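Local coordinates for ribose-phosphate pyrophosphokinase (Mycobacterium smegmatis, PDB 5MP7), which probably makes phosphoribosyl pyrophosphate by transferring the pyrophosphoryl group of ATP to the 1-hydroxyl of ribose 5-phosphate, with magnesium as cofactor, at residues 12-16 with 33-38; 115-121 with 142-146; 162-167 with 277-281. All blocks are in the same frame, centred on the assembly; numbering follows the deposited sequence.

Interaction 1: residues 12-16 with 33-38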
ATOM      1  N   LEU A  12       6.150 -69.650   0.583  1.00 34.15           N
ATOM      2  CA  LEU A  12       7.033 -68.819  -0.229  1.00 35.65           C
ATOM      3  C   LEU A  12       6.319 -67.535  -0.603  1.00 32.90           C
ATOM      4  O   LEU A  12       5.257 -67.574  -1.197  1.00 34.35           O
ATOM      5  CB  LEU A  12       7.453 -69.581  -1.495  1.00 36.75           C
ATOM      6  CG  LEU A  12       8.717 -69.125  -2.237  1.00 42.00           C
ATOM      7  CD1 LEU A  12       9.086 -70.083  -3.350  1.00 40.78           C
ATOM      8  CD2 LEU A  12       8.557 -67.752  -2.862  1.00 48.90           C
ATOM      9  N   MET A  13       6.910 -66.404  -0.284  1.00 31.24           N
ATOM     10  CA  MET A  13       6.371 -65.125  -0.705  1.00 31.48           C
ATOM     11  C   MET A  13       7.421 -64.276  -1.373  1.00 27.98           C
ATOM     12  O   MET A  13       8.521 -64.098  -0.897  1.00 26.20           O
ATOM     13  CB  MET A  13       5.774 -64.365   0.461  1.00 32.92           C
ATOM     14  CG  MET A  13       4.417 -64.891   0.817  1.00 38.23           C
ATOM     15  SD  MET A  13       3.727 -64.045   2.254  1.00 46.75           S
ATOM     16  CE  MET A  13       2.839 -62.708   1.454  1.00 48.66           C
ATOM     17  N   LEU A  14       7.023 -63.702  -2.478  1.00 29.54           N
ATOM     18  CA  LEU A  14       7.888 -62.947  -3.321  1.00 28.92           C
ATOM     19  C   LEU A  14       7.437 -61.490  -3.233  1.00 28.37           C
ATOM     20  O   LEU A  14       6.292 -61.161  -3.468  1.00 30.16           O
ATOM     21  CB  LEU A  14       7.799 -63.544  -4.725  1.00 29.91           C
ATOM     22  CG  LEU A  14       8.576 -62.807  -5.820  1.00 37.12           C
ATOM     23  CD1 LEU A  14      10.110 -62.898  -5.673  1.00 38.70           C
ATOM     24  CD2 LEU A  14       8.134 -63.388  -7.149  1.00 37.85           C
ATOM     25  N   PHE A  15       8.369 -60.615  -2.922  1.00 28.92           N
ATOM     26  CA  PHE A  15       8.140 -59.186  -2.841  1.00 28.96           C
ATOM     27  C   PHE A  15       9.041 -58.507  -3.875  1.00 32.29           C
ATOM     28  O   PHE A  15      10.134 -58.979  -4.147  1.00 34.40           O
ATOM     29  CB  PHE A  15       8.526 -58.695  -1.468  1.00 27.60           C
ATOM     30  CG  PHE A  15       7.780 -59.373  -0.382  1.00 29.33           C
ATOM     31  CD1 PHE A  15       8.193 -60.592   0.125  1.00 28.43           C
ATOM     32  CD2 PHE A  15       6.625 -58.794   0.119  1.00 30.97           C
ATOM     33  CE1 PHE A  15       7.441 -61.215   1.111  1.00 29.93           C
ATOM     34  CE2 PHE A  15       5.881 -59.403   1.094  1.00 29.35           C
ATOM     35  CZ  PHE A  15       6.264 -60.616   1.581  1.00 28.78           C
ATOM     36  N   ALA A  16       8.598 -57.397  -4.429  1.00 33.08           N
ATOM     37  CA  ALA A  16       9.364 -56.717  -5.446  1.00 36.50           C
ATOM     38  C   ALA A  16       9.262 -55.232  -5.269  1.00 36.55           C
ATOM     39  O   ALA A  16       8.203 -54.702  -4.967  1.00 34.36           O
ATOM     40  CB  ALA A  16       8.878 -57.101  -6.820  1.00 36.05           C
ATOM     41  N   VAL A  33       4.120 -68.060  -8.760  1.00 44.48           N
ATOM     42  CA  VAL A  33       3.719 -67.421  -7.512  1.00 46.19           C
ATOM     43  C   VAL A  33       3.489 -65.975  -7.831  1.00 46.00           C
ATOM     44  O   VAL A  33       4.329 -65.372  -8.464  1.00 53.04           O
ATOM     45  CB  VAL A  33       4.843 -67.527  -6.453  1.00 45.54           C
ATOM     46  CG1 VAL A  33       4.551 -66.667  -5.236  1.00 51.48           C
ATOM     47  CG2 VAL A  33       5.019 -68.978  -6.015  1.00 47.67           C
ATOM     48  N   ALA A  34       2.375 -65.408  -7.386  1.00 44.12           N
ATOM     49  CA  ALA A  34       2.099 -63.987  -7.607  1.00 42.62           C
ATOM     50  C   ALA A  34       2.995 -63.149  -6.694  1.00 40.82           C
ATOM     51  O   ALA A  34       3.352 -63.576  -5.595  1.00 45.86           O
ATOM     52  CB  ALA A  34       0.639 -63.671  -7.339  1.00 40.89           C
ATOM     53  N   VAL A  35       3.362 -61.963  -7.173  1.00 39.90           N
ATOM     54  CA  VAL A  35       4.064 -60.979  -6.368  1.00 35.67           C
ATOM     55  C   VAL A  35       3.090 -60.489  -5.311  1.00 33.64           C
ATOM     56  O   VAL A  35       1.937 -60.263  -5.602  1.00 35.19           O
ATOM     57  CB  VAL A  35       4.544 -59.793  -7.209  1.00 38.53           C
ATOM     58  CG1 VAL A  35       5.176 -58.714  -6.325  1.00 43.74           C
ATOM     59  CG2 VAL A  35       5.563 -60.263  -8.231  1.00 41.34           C
ATOM     60  N   THR A  36       3.559 -60.359  -4.086  1.00 32.14           N
ATOM     61  CA  THR A  36       2.740 -59.958  -2.967  1.00 34.55           C
ATOM     62  C   THR A  36       2.333 -58.498  -3.106  1.00 31.93           C
ATOM     63  O   THR A  36       3.135 -57.648  -3.445  1.00 29.35           O
ATOM     64  CB  THR A  36       3.511 -60.143  -1.652  1.00 39.53           C
ATOM     65  OG1 THR A  36       3.894 -61.519  -1.535  1.00 47.35           O
ATOM     66  CG2 THR A  36       2.675 -59.800  -0.483  1.00 43.65           C
ATOM     67  N   ALA A  37       1.059 -58.243  -2.854  1.00 33.66           N
ATOM     68  CA  ALA A  37       0.450 -56.938  -3.053  1.00 36.29           C
ATOM     69  C   ALA A  37       1.009 -55.968  -2.046  1.00 36.46           C
ATOM     70  O   ALA A  37       1.174 -56.307  -0.872  1.00 39.31           O
ATOM     71  CB  ALA A  37      -1.073 -57.033  -2.882  1.00 39.41           C
ATOM     72  N   GLN A  38       1.325 -54.776  -2.503  1.00 38.08           N
ATOM     73  CA  GLN A  38       1.795 -53.757  -1.620  1.00 43.67           C
ATOM     74  C   GLN A  38       1.558 -52.388  -2.180  1.00 41.94           C
ATOM     75  O   GLN A  38       1.547 -52.205  -3.367  1.00 44.15           O
ATOM     76  CB  GLN A  38       3.292 -53.974  -1.366  1.00 51.07           C
ATOM     77  CG  GLN A  38       4.135 -53.877  -2.638  1.00 53.26           C
ATOM     78  CD  GLN A  38       5.596 -53.676  -2.436  1.00 56.77           C
ATOM     79  OE1 GLN A  38       6.131 -54.116  -1.453  1.00 55.15           O
ATOM     80  NE2 GLN A  38       6.265 -53.027  -3.402  1.00 60.99           N
TER
HETATM   81  O   HOH W   1       5.815 -56.694  -3.654  1.00 41.95           O

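Interaction 2: residues 115-121 with 142-146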
ATOM      1  N   ILE A 115      34.643 -48.354   2.286  1.00 26.98           N
ATOM      2  CA  ILE A 115      34.432 -49.595   1.566  1.00 25.98           C
ATOM      3  C   ILE A 115      32.938 -49.759   1.465  1.00 25.03           C
ATOM      4  O   ILE A 115      32.295 -50.419   2.276  1.00 25.74           O
ATOM      5  CB  ILE A 115      35.126 -50.802   2.225  1.00 27.00           C
ATOM      6  CG1 ILE A 115      36.598 -50.485   2.406  1.00 29.54           C
ATOM      7  CG2 ILE A 115      34.985 -52.009   1.335  1.00 26.87           C
ATOM      8  CD1 ILE A 115      37.440 -51.567   3.037  1.00 33.11           C
ATOM      9  N   SER A 116      32.372 -49.089   0.485  1.00 26.53           N
ATOM     10  CA  SER A 116      30.918 -48.997   0.365  1.00 25.10           C
ATOM     11  C   SER A 116      30.216 -50.324   0.143  1.00 24.12           C
ATOM     12  O   SER A 116      29.080 -50.473   0.552  1.00 23.30           O
ATOM     13  CB  SER A 116      30.569 -48.071  -0.754  1.00 25.06           C
ATOM     14  OG  SER A 116      30.874 -46.787  -0.347  1.00 28.48           O
ATOM     15  N   ALA A 117      30.871 -51.265  -0.534  1.00 23.73           N
ATOM     16  CA  ALA A 117      30.291 -52.583  -0.758  1.00 24.34           C
ATOM     17  C   ALA A 117      30.097 -53.322   0.566  1.00 26.23           C
ATOM     18  O   ALA A 117      29.151 -54.076   0.722  1.00 24.53           O
ATOM     19  CB  ALA A 117      31.160 -53.397  -1.688  1.00 24.96           C
ATOM     20  N   ARG A 118      31.014 -53.110   1.506  1.00 28.44           N
ATOM     21  CA  ARG A 118      30.904 -53.711   2.828  1.00 27.56           C
ATOM     22  C   ARG A 118      29.783 -53.012   3.620  1.00 25.64           C
ATOM     23  O   ARG A 118      29.036 -53.662   4.346  1.00 22.79           O
ATOM     24  CB  ARG A 118      32.260 -53.683   3.575  1.00 27.00           C
ATOM     25  CG  ARG A 118      32.198 -54.019   5.075  1.00 27.64           C
ATOM     26  CD  ARG A 118      31.626 -55.394   5.316  1.00 28.69           C
ATOM     27  NE  ARG A 118      31.223 -55.728   6.670  1.00 31.46           N
ATOM     28  CZ  ARG A 118      31.955 -56.339   7.600  1.00 37.48           C
ATOM     29  NH1 ARG A 118      31.385 -56.649   8.753  1.00 42.67           N
ATOM     30  NH2 ARG A 118      33.242 -56.635   7.432  1.00 41.40           N
ATOM     31  N   LEU A 119      29.654 -51.703   3.464  1.00 24.08           N
ATOM     32  CA  LEU A 119      28.584 -50.969   4.154  1.00 25.26           C
ATOM     33  C   LEU A 119      27.210 -51.444   3.699  1.00 26.13           C
ATOM     34  O   LEU A 119      26.349 -51.635   4.514  1.00 28.15           O
ATOM     35  CB  LEU A 119      28.700 -49.463   3.930  1.00 24.89           C
ATOM     36  CG  LEU A 119      27.605 -48.576   4.518  1.00 24.50           C
ATOM     37  CD1 LEU A 119      27.654 -48.573   6.028  1.00 24.16           C
ATOM     38  CD2 LEU A 119      27.737 -47.176   3.949  1.00 24.71           C
ATOM     39  N   VAL A 120      27.036 -51.703   2.405  1.00 26.71           N
ATOM     40  CA  VAL A 120      25.774 -52.239   1.893  1.00 24.47           C
ATOM     41  C   VAL A 120      25.411 -53.564   2.544  1.00 25.23           C
ATOM     42  O   VAL A 120      24.255 -53.782   2.921  1.00 25.33           O
ATOM     43  CB  VAL A 120      25.825 -52.401   0.375  1.00 25.03           C
ATOM     44  CG1 VAL A 120      24.656 -53.227  -0.165  1.00 26.86           C
ATOM     45  CG2 VAL A 120      25.814 -51.039  -0.294  1.00 25.66           C
ATOM     46  N   ALA A 121      26.373 -54.473   2.660  1.00 26.06           N
ATOM     47  CA  ALA A 121      26.104 -55.758   3.313  1.00 26.89           C
ATOM     48  C   ALA A 121      25.712 -55.593   4.775  1.00 25.57           C
ATOM     49  O   ALA A 121      24.843 -56.299   5.230  1.00 26.05           O
ATOM     50  CB  ALA A 121      27.293 -56.708   3.189  1.00 27.94           C
ATOM     51  N   ILE A 142      33.441 -60.182  -2.325  1.00 34.53           N
ATOM     52  CA  ILE A 142      32.235 -59.539  -1.759  1.00 32.61           C
ATOM     53  C   ILE A 142      31.324 -60.553  -1.030  1.00 30.47           C
ATOM     54  O   ILE A 142      30.587 -60.195  -0.121  1.00 28.20           O
ATOM     55  CB  ILE A 142      31.471 -58.764  -2.863  1.00 34.46           C
ATOM     56  CG1 ILE A 142      32.278 -57.538  -3.259  1.00 37.21           C
ATOM     57  CG2 ILE A 142      30.092 -58.328  -2.393  1.00 33.60           C
ATOM     58  CD1 ILE A 142      31.773 -56.809  -4.477  1.00 38.00           C
ATOM     59  N   GLN A 143      31.380 -61.805  -1.452  1.00 28.98           N
ATOM     60  CA  GLN A 143      30.712 -62.897  -0.785  1.00 33.39           C
ATOM     61  C   GLN A 143      31.086 -62.977   0.726  1.00 34.86           C
ATOM     62  O   GLN A 143      30.247 -63.242   1.568  1.00 41.81           O
ATOM     63  CB  GLN A 143      31.085 -64.168  -1.525  1.00 36.25           C
ATOM     64  CG  GLN A 143      30.217 -65.373  -1.302  1.00 42.33           C
ATOM     65  CD  GLN A 143      30.668 -66.548  -2.165  1.00 46.48           C
ATOM     66  OE1 GLN A 143      31.880 -66.777  -2.372  1.00 52.03           O
ATOM     67  NE2 GLN A 143      29.705 -67.309  -2.659  1.00 47.83           N
ATOM     68  N   GLY A 144      32.317 -62.654   1.075  1.00 32.42           N
ATOM     69  CA  GLY A 144      32.715 -62.570   2.477  1.00 32.85           C
ATOM     70  C   GLY A 144      32.335 -61.312   3.266  1.00 30.39           C
ATOM     71  O   GLY A 144      32.596 -61.248   4.470  1.00 30.64           O
ATOM     72  N   PHE A 145      31.699 -60.339   2.627  1.00 26.29           N
ATOM     73  CA  PHE A 145      31.287 -59.121   3.295  1.00 25.76           C
ATOM     74  C   PHE A 145      30.067 -59.255   4.143  1.00 25.72           C
ATOM     75  O   PHE A 145      29.781 -58.378   4.929  1.00 26.70           O
ATOM     76  CB  PHE A 145      31.034 -58.013   2.284  1.00 26.75           C
ATOM     77  CG  PHE A 145      32.275 -57.437   1.665  1.00 27.45           C
ATOM     78  CD1 PHE A 145      33.544 -57.902   1.968  1.00 28.68           C
ATOM     79  CD2 PHE A 145      32.149 -56.422   0.749  1.00 29.91           C
ATOM     80  CE1 PHE A 145      34.662 -57.363   1.355  1.00 29.37           C
ATOM     81  CE2 PHE A 145      33.256 -55.878   0.143  1.00 31.46           C
ATOM     82  CZ  PHE A 145      34.526 -56.342   0.455  1.00 29.55           C
ATOM     83  N   PHE A 146      29.323 -60.328   3.973  1.00 30.02           N
ATOM     84  CA  PHE A 146      28.050 -60.533   4.667  1.00 32.91           C
ATOM     85  C   PHE A 146      28.192 -61.699   5.653  1.00 35.81           C
ATOM     86  O   PHE A 146      28.736 -62.739   5.295  1.00 35.34           O
ATOM     87  CB  PHE A 146      26.964 -60.813   3.633  1.00 32.57           C
ATOM     88  CG  PHE A 146      25.598 -60.943   4.208  1.00 32.11           C
ATOM     89  CD1 PHE A 146      24.911 -59.815   4.632  1.00 30.47           C
ATOM     90  CD2 PHE A 146      25.000 -62.190   4.330  1.00 31.80           C
ATOM     91  CE1 PHE A 146      23.643 -59.918   5.150  1.00 29.93           C
ATOM     92  CE2 PHE A 146      23.730 -62.307   4.864  1.00 32.50           C
ATOM     93  CZ  PHE A 146      23.045 -61.169   5.264  1.00 32.70           C
TER

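Interaction 3: residues 162-167 with 277-281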
ATOM      1  N   TYR A 162      25.272 -69.053 -25.371  1.00 34.85           N
ATOM      2  CA  TYR A 162      24.733 -68.294 -26.504  1.00 33.52           C
ATOM      3  C   TYR A 162      25.827 -68.046 -27.549  1.00 34.94           C
ATOM      4  O   TYR A 162      25.601 -68.213 -28.742  1.00 36.72           O
ATOM      5  CB  TYR A 162      24.125 -66.994 -26.027  1.00 30.94           C
ATOM      6  CG  TYR A 162      23.710 -66.065 -27.125  1.00 31.29           C
ATOM      7  CD1 TYR A 162      24.602 -65.139 -27.634  1.00 33.39           C
ATOM      8  CD2 TYR A 162      22.412 -66.073 -27.626  1.00 31.43           C
ATOM      9  CE1 TYR A 162      24.234 -64.266 -28.642  1.00 33.06           C
ATOM     10  CE2 TYR A 162      22.025 -65.195 -28.623  1.00 31.26           C
ATOM     11  CZ  TYR A 162      22.951 -64.297 -29.113  1.00 33.58           C
ATOM     12  OH  TYR A 162      22.611 -63.426 -30.099  1.00 35.85           O
ATOM     13  N   ILE A 163      26.999 -67.631 -27.102  1.00 34.58           N
ATOM     14  CA  ILE A 163      28.126 -67.397 -28.006  1.00 34.62           C
ATOM     15  C   ILE A 163      28.573 -68.677 -28.704  1.00 37.48           C
ATOM     16  O   ILE A 163      28.883 -68.648 -29.887  1.00 43.55           O
ATOM     17  CB  ILE A 163      29.311 -66.750 -27.267  1.00 34.11           C
ATOM     18  CG1 ILE A 163      28.948 -65.305 -26.914  1.00 33.86           C
ATOM     19  CG2 ILE A 163      30.573 -66.748 -28.109  1.00 33.02           C
ATOM     20  CD1 ILE A 163      29.881 -64.657 -25.930  1.00 33.51           C
ATOM     21  N   GLY A 164      28.579 -69.797 -27.991  1.00 38.57           N
ATOM     22  CA  GLY A 164      28.807 -71.113 -28.597  1.00 40.40           C
ATOM     23  C   GLY A 164      27.805 -71.507 -29.667  1.00 42.02           C
ATOM     24  O   GLY A 164      28.216 -72.005 -30.684  1.00 47.54           O
ATOM     25  N   GLU A 165      26.500 -71.252 -29.468  1.00 48.42           N
ATOM     26  CA  GLU A 165      25.441 -71.507 -30.489  1.00 49.56           C
ATOM     27  C   GLU A 165      25.644 -70.674 -31.791  1.00 48.68           C
ATOM     28  O   GLU A 165      25.372 -71.172 -32.876  1.00 47.98           O
ATOM     29  CB  GLU A 165      23.996 -71.200 -29.995  1.00 56.29           C
ATOM     30  CG  GLU A 165      23.387 -71.959 -28.804  1.00 67.08           C
ATOM     31  CD  GLU A 165      21.970 -71.437 -28.344  1.00 74.37           C
ATOM     32  OE1 GLU A 165      21.219 -70.783 -29.137  1.00 60.69           O
ATOM     33  OE2 GLU A 165      21.567 -71.708 -27.171  1.00 74.84           O
ATOM     34  N   HIS A 166      26.104 -69.432 -31.689  1.00 42.65           N
ATOM     35  CA  HIS A 166      26.184 -68.565 -32.865  1.00 45.05           C
ATOM     36  C   HIS A 166      27.550 -68.275 -33.447  1.00 43.08           C
ATOM     37  O   HIS A 166      27.630 -67.789 -34.556  1.00 42.83           O
ATOM     38  CB  HIS A 166      25.484 -67.259 -32.562  1.00 48.17           C
ATOM     39  CG  HIS A 166      24.071 -67.439 -32.143  1.00 50.17           C
ATOM     40  ND1 HIS A 166      23.084 -67.844 -33.013  1.00 55.39           N
ATOM     41  CD2 HIS A 166      23.471 -67.262 -30.949  1.00 54.66           C
ATOM     42  CE1 HIS A 166      21.931 -67.909 -32.372  1.00 55.41           C
ATOM     43  NE2 HIS A 166      22.135 -67.545 -31.121  1.00 58.87           N
ATOM     44  N   TYR A 167      28.614 -68.564 -32.722  1.00 45.38           N
ATOM     45  CA  TYR A 167      29.958 -68.295 -33.215  1.00 45.53           C
ATOM     46  C   TYR A 167      30.901 -69.500 -33.080  1.00 48.94           C
ATOM     47  O   TYR A 167      32.115 -69.323 -33.097  1.00 52.75           O
ATOM     48  CB  TYR A 167      30.535 -67.079 -32.489  1.00 46.83           C
ATOM     49  CG  TYR A 167      29.735 -65.820 -32.691  1.00 48.44           C
ATOM     50  CD1 TYR A 167      29.883 -65.062 -33.839  1.00 46.71           C
ATOM     51  CD2 TYR A 167      28.797 -65.406 -31.746  1.00 49.80           C
ATOM     52  CE1 TYR A 167      29.121 -63.927 -34.043  1.00 49.14           C
ATOM     53  CE2 TYR A 167      28.042 -64.251 -31.931  1.00 50.13           C
ATOM     54  CZ  TYR A 167      28.219 -63.509 -33.081  1.00 51.59           C
ATOM     55  OH  TYR A 167      27.483 -62.359 -33.311  1.00 56.97           O
ATOM     56  N   ARG A 277      30.092 -56.141 -33.739  1.00 37.08           N
ATOM     57  CA  ARG A 277      29.062 -56.870 -34.429  1.00 39.70           C
ATOM     58  C   ARG A 277      27.887 -57.167 -33.506  1.00 38.67           C
ATOM     59  O   ARG A 277      26.754 -57.197 -33.941  1.00 42.77           O
ATOM     60  CB  ARG A 277      29.641 -58.184 -34.939  1.00 41.87           C
ATOM     61  CG  ARG A 277      28.858 -58.770 -36.067  1.00 48.28           C
ATOM     62  CD  ARG A 277      29.105 -60.254 -36.276  1.00 54.33           C
ATOM     63  NE  ARG A 277      27.780 -60.902 -36.334  1.00 63.22           N
ATOM     64  CZ  ARG A 277      27.462 -62.029 -36.964  1.00 73.23           C
ATOM     65  NH1 ARG A 277      28.322 -62.681 -37.755  1.00 79.38           N
ATOM     66  NH2 ARG A 277      26.217 -62.487 -36.841  1.00 72.42           N
ATOM     67  N   GLU A 278      28.175 -57.482 -32.248  1.00 36.96           N
ATOM     68  CA  GLU A 278      27.132 -57.811 -31.287  1.00 35.13           C
ATOM     69  C   GLU A 278      27.513 -57.357 -29.871  1.00 35.22           C
ATOM     70  O   GLU A 278      28.693 -57.347 -29.528  1.00 36.56           O
ATOM     71  CB  GLU A 278      26.839 -59.301 -31.305  1.00 34.42           C
ATOM     72  CG  GLU A 278      25.463 -59.592 -30.753  1.00 39.14           C
ATOM     73  CD  GLU A 278      25.002 -61.031 -30.902  1.00 45.66           C
ATOM     74  OE1 GLU A 278      25.698 -61.862 -31.558  1.00 56.81           O
ATOM     75  OE2 GLU A 278      23.885 -61.325 -30.406  1.00 42.83           O
ATOM     76  N   VAL A 279      26.516 -56.941 -29.089  1.00 30.72           N
ATOM     77  CA  VAL A 279      26.689 -56.618 -27.688  1.00 28.92           C
ATOM     78  C   VAL A 279      25.657 -57.439 -26.922  1.00 30.14           C
ATOM     79  O   VAL A 279      24.495 -57.329 -27.190  1.00 36.82           O
ATOM     80  CB  VAL A 279      26.485 -55.153 -27.424  1.00 28.16           C
ATOM     81  CG1 VAL A 279      26.734 -54.863 -25.957  1.00 31.46           C
ATOM     82  CG2 VAL A 279      27.412 -54.312 -28.255  1.00 27.70           C
ATOM     83  N   ILE A 280      26.092 -58.321 -26.042  1.00 29.07           N
ATOM     84  CA  ILE A 280      25.223 -59.245 -25.354  1.00 26.97           C
ATOM     85  C   ILE A 280      25.243 -58.930 -23.871  1.00 28.85           C
ATOM     86  O   ILE A 280      26.313 -58.850 -23.264  1.00 26.42           O
ATOM     87  CB  ILE A 280      25.706 -60.660 -25.541  1.00 29.98           C
ATOM     88  CG1 ILE A 280      25.892 -60.935 -27.015  1.00 32.57           C
ATOM     89  CG2 ILE A 280      24.686 -61.656 -24.996  1.00 32.07           C
ATOM     90  CD1 ILE A 280      26.782 -62.111 -27.315  1.00 35.59           C
ATOM     91  N   VAL A 281      24.059 -58.700 -23.308  1.00 27.90           N
ATOM     92  CA  VAL A 281      23.868 -58.408 -21.889  1.00 27.48           C
ATOM     93  C   VAL A 281      22.698 -59.192 -21.339  1.00 26.28           C
ATOM     94  O   VAL A 281      21.969 -59.812 -22.097  1.00 30.29           O
ATOM     95  CB  VAL A 281      23.619 -56.922 -21.576  1.00 27.89           C
ATOM     96  CG1 VAL A 281      24.776 -56.079 -22.017  1.00 27.44           C
ATOM     97  CG2 VAL A 281      22.364 -56.437 -22.228  1.00 29.89           C
TER

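Interaction 1: residues 12-16 with 33-38
The CA atoms come closest at L14 and V35, 5.3 Å apart, where the chain from V33 to Q38 runs beside strand 12-16 with its end-to-end direction turned 50° from that of the strand. Strand 12-16 is an outermost strand of the five-stranded parallel sheet in the N-terminal domain, which has a PRTase-like fold; after helix 21-31 the chain returns along this edge on its way to strand 38-42. T36 makes the main attachment, giving two hydrogen bonds to one acceptor. Its backbone N lies 2.9 Å from L14 O, nearly in line with the C=O bond, and the N-H...O angle is 171°. Its OG1 reaches L14 O at 3.1 Å from above the carbonyl plane. With OG1 anti to the carbonyl carbon (chi1 -58°), the T36 hydroxyl sits beside its own backbone N, which lets both donors grip the same oxygen. The T36 methyl CG2 meets F15 CE2 at 3.6 Å, while OG1 lies over one face of that ring, toward its rim. M13 bends at chi3 and brings CE against both branches of T36. V35 divides its methyls, CG1 to A16 CB and CG2 to L14 CD2; A28 of helix 21-31 also touches V35 and L14. A water bridges the two backbones, accepting from A16 N at 3.0 Å and donating to T36 O at 2.9 Å.

Interaction 2: residues 115-121 with 142-146
F145 packs against the first turns of helix 116-127 from the connection between strands 131-135 and 150-153, a helix-to-loop contact within the parallel-sheet, PRTase-like N-terminal half of the chain. The connection turns through a short 3-10 segment at 142-144; F145 N bonds to I142 O, and the F145 ring lies back over this turn with I142 CA over the centre of one face. Across the opposite face comes R118, whose CB stands 4.2 Å from the ring centroid and 22° off its normal, a CH-pi contact displaced toward the rim. A117 reaches the ring at its edge: its CB lies in the ring plane, 3.7 Å from F145 CE2. The ring is thus sandwiched between R118 CB and the I142 backbone. I142 CD1 adds a looser touch on A117 CB at 4.4 Å.

R118 has its CG anti to the backbone N (chi1 168°) and bends at chi2, which carries CD past the F145 backbone, 3.5 Å from F145 O. That oxygen lies over a face of the guanidinium, a poor direction for a hydrogen bond; the charged end is instead engaged by D122 in a salt bridge through NE. R87 of the second subunit also packs on R118, so this side of the helix forms part of a subunit interface. The I142 side chain lies about 5 Å from that of H138, predicted to bind magnesium. Farther along the helix A121 CB touches F145 CB, and the F146 ring turns its edge to the backbone, with CD1 3.6 Å from A121 O in the ring plane.

Interaction 3: residues 162-167 with 277-281
Two tyrosines of one helix clamp a single glutamate of a strand: the C-terminal part of helix 156-167 covers strand 278-282 of the seven-stranded mixed sheet, in the PRTase-like C-terminal half of the chain. The segment axes approach to 11.8 Å and run roughly antiparallel, at 153°. Y162 OH donates to E278 OE2 at 2.5 Å, a doubtfully short length, and Y167 OH donates to E278 OE1 at 2.6 Å, so each carboxylate oxygen holds one phenol. The Y167 bond meets OE1 nearly along its C-O axis, with OE1 in the plane of the Y167 ring at its edge; the Y162 ring is turned 73° from the carboxylate. E278 attains this with CG anti to its N (chi1 -158°) and an extended chain. T297 OG1, on neighbouring strand 296-299, also bonds to OE2, further fixing the carboxylate's rotation. Two phenol donors would probably stabilise its negative charge. I280 CD1 touches both I163 CG1, 3.9 Å away, and Y162 CE1. At the outer end R277 turns one guanidinium face to Y167 CE1, which stands 3.8 Å above its centre, the ring steeply inclined to it and not stacked.

The three contacts follow one another along the chain without overlapping, and none touches another. Interactions 1 and 2 both belong to the N-terminal half, centres 27 Å apart: interaction 1 lies at the outer edge of the five-stranded sheet, away from the annotated sites, and interaction 2 beside a predicted nucleotide and metal site, with the I142 side chain about 5 Å from that of H138 and the A117 side chain about 6 Å from that of Q105. Interaction 3 lies in the other half, its centre 32 Å from that of interaction 2 and across the chain's centre; the I280 side chain is about 11 Å from that of D230, predicted to bind ribose 5-phosphate.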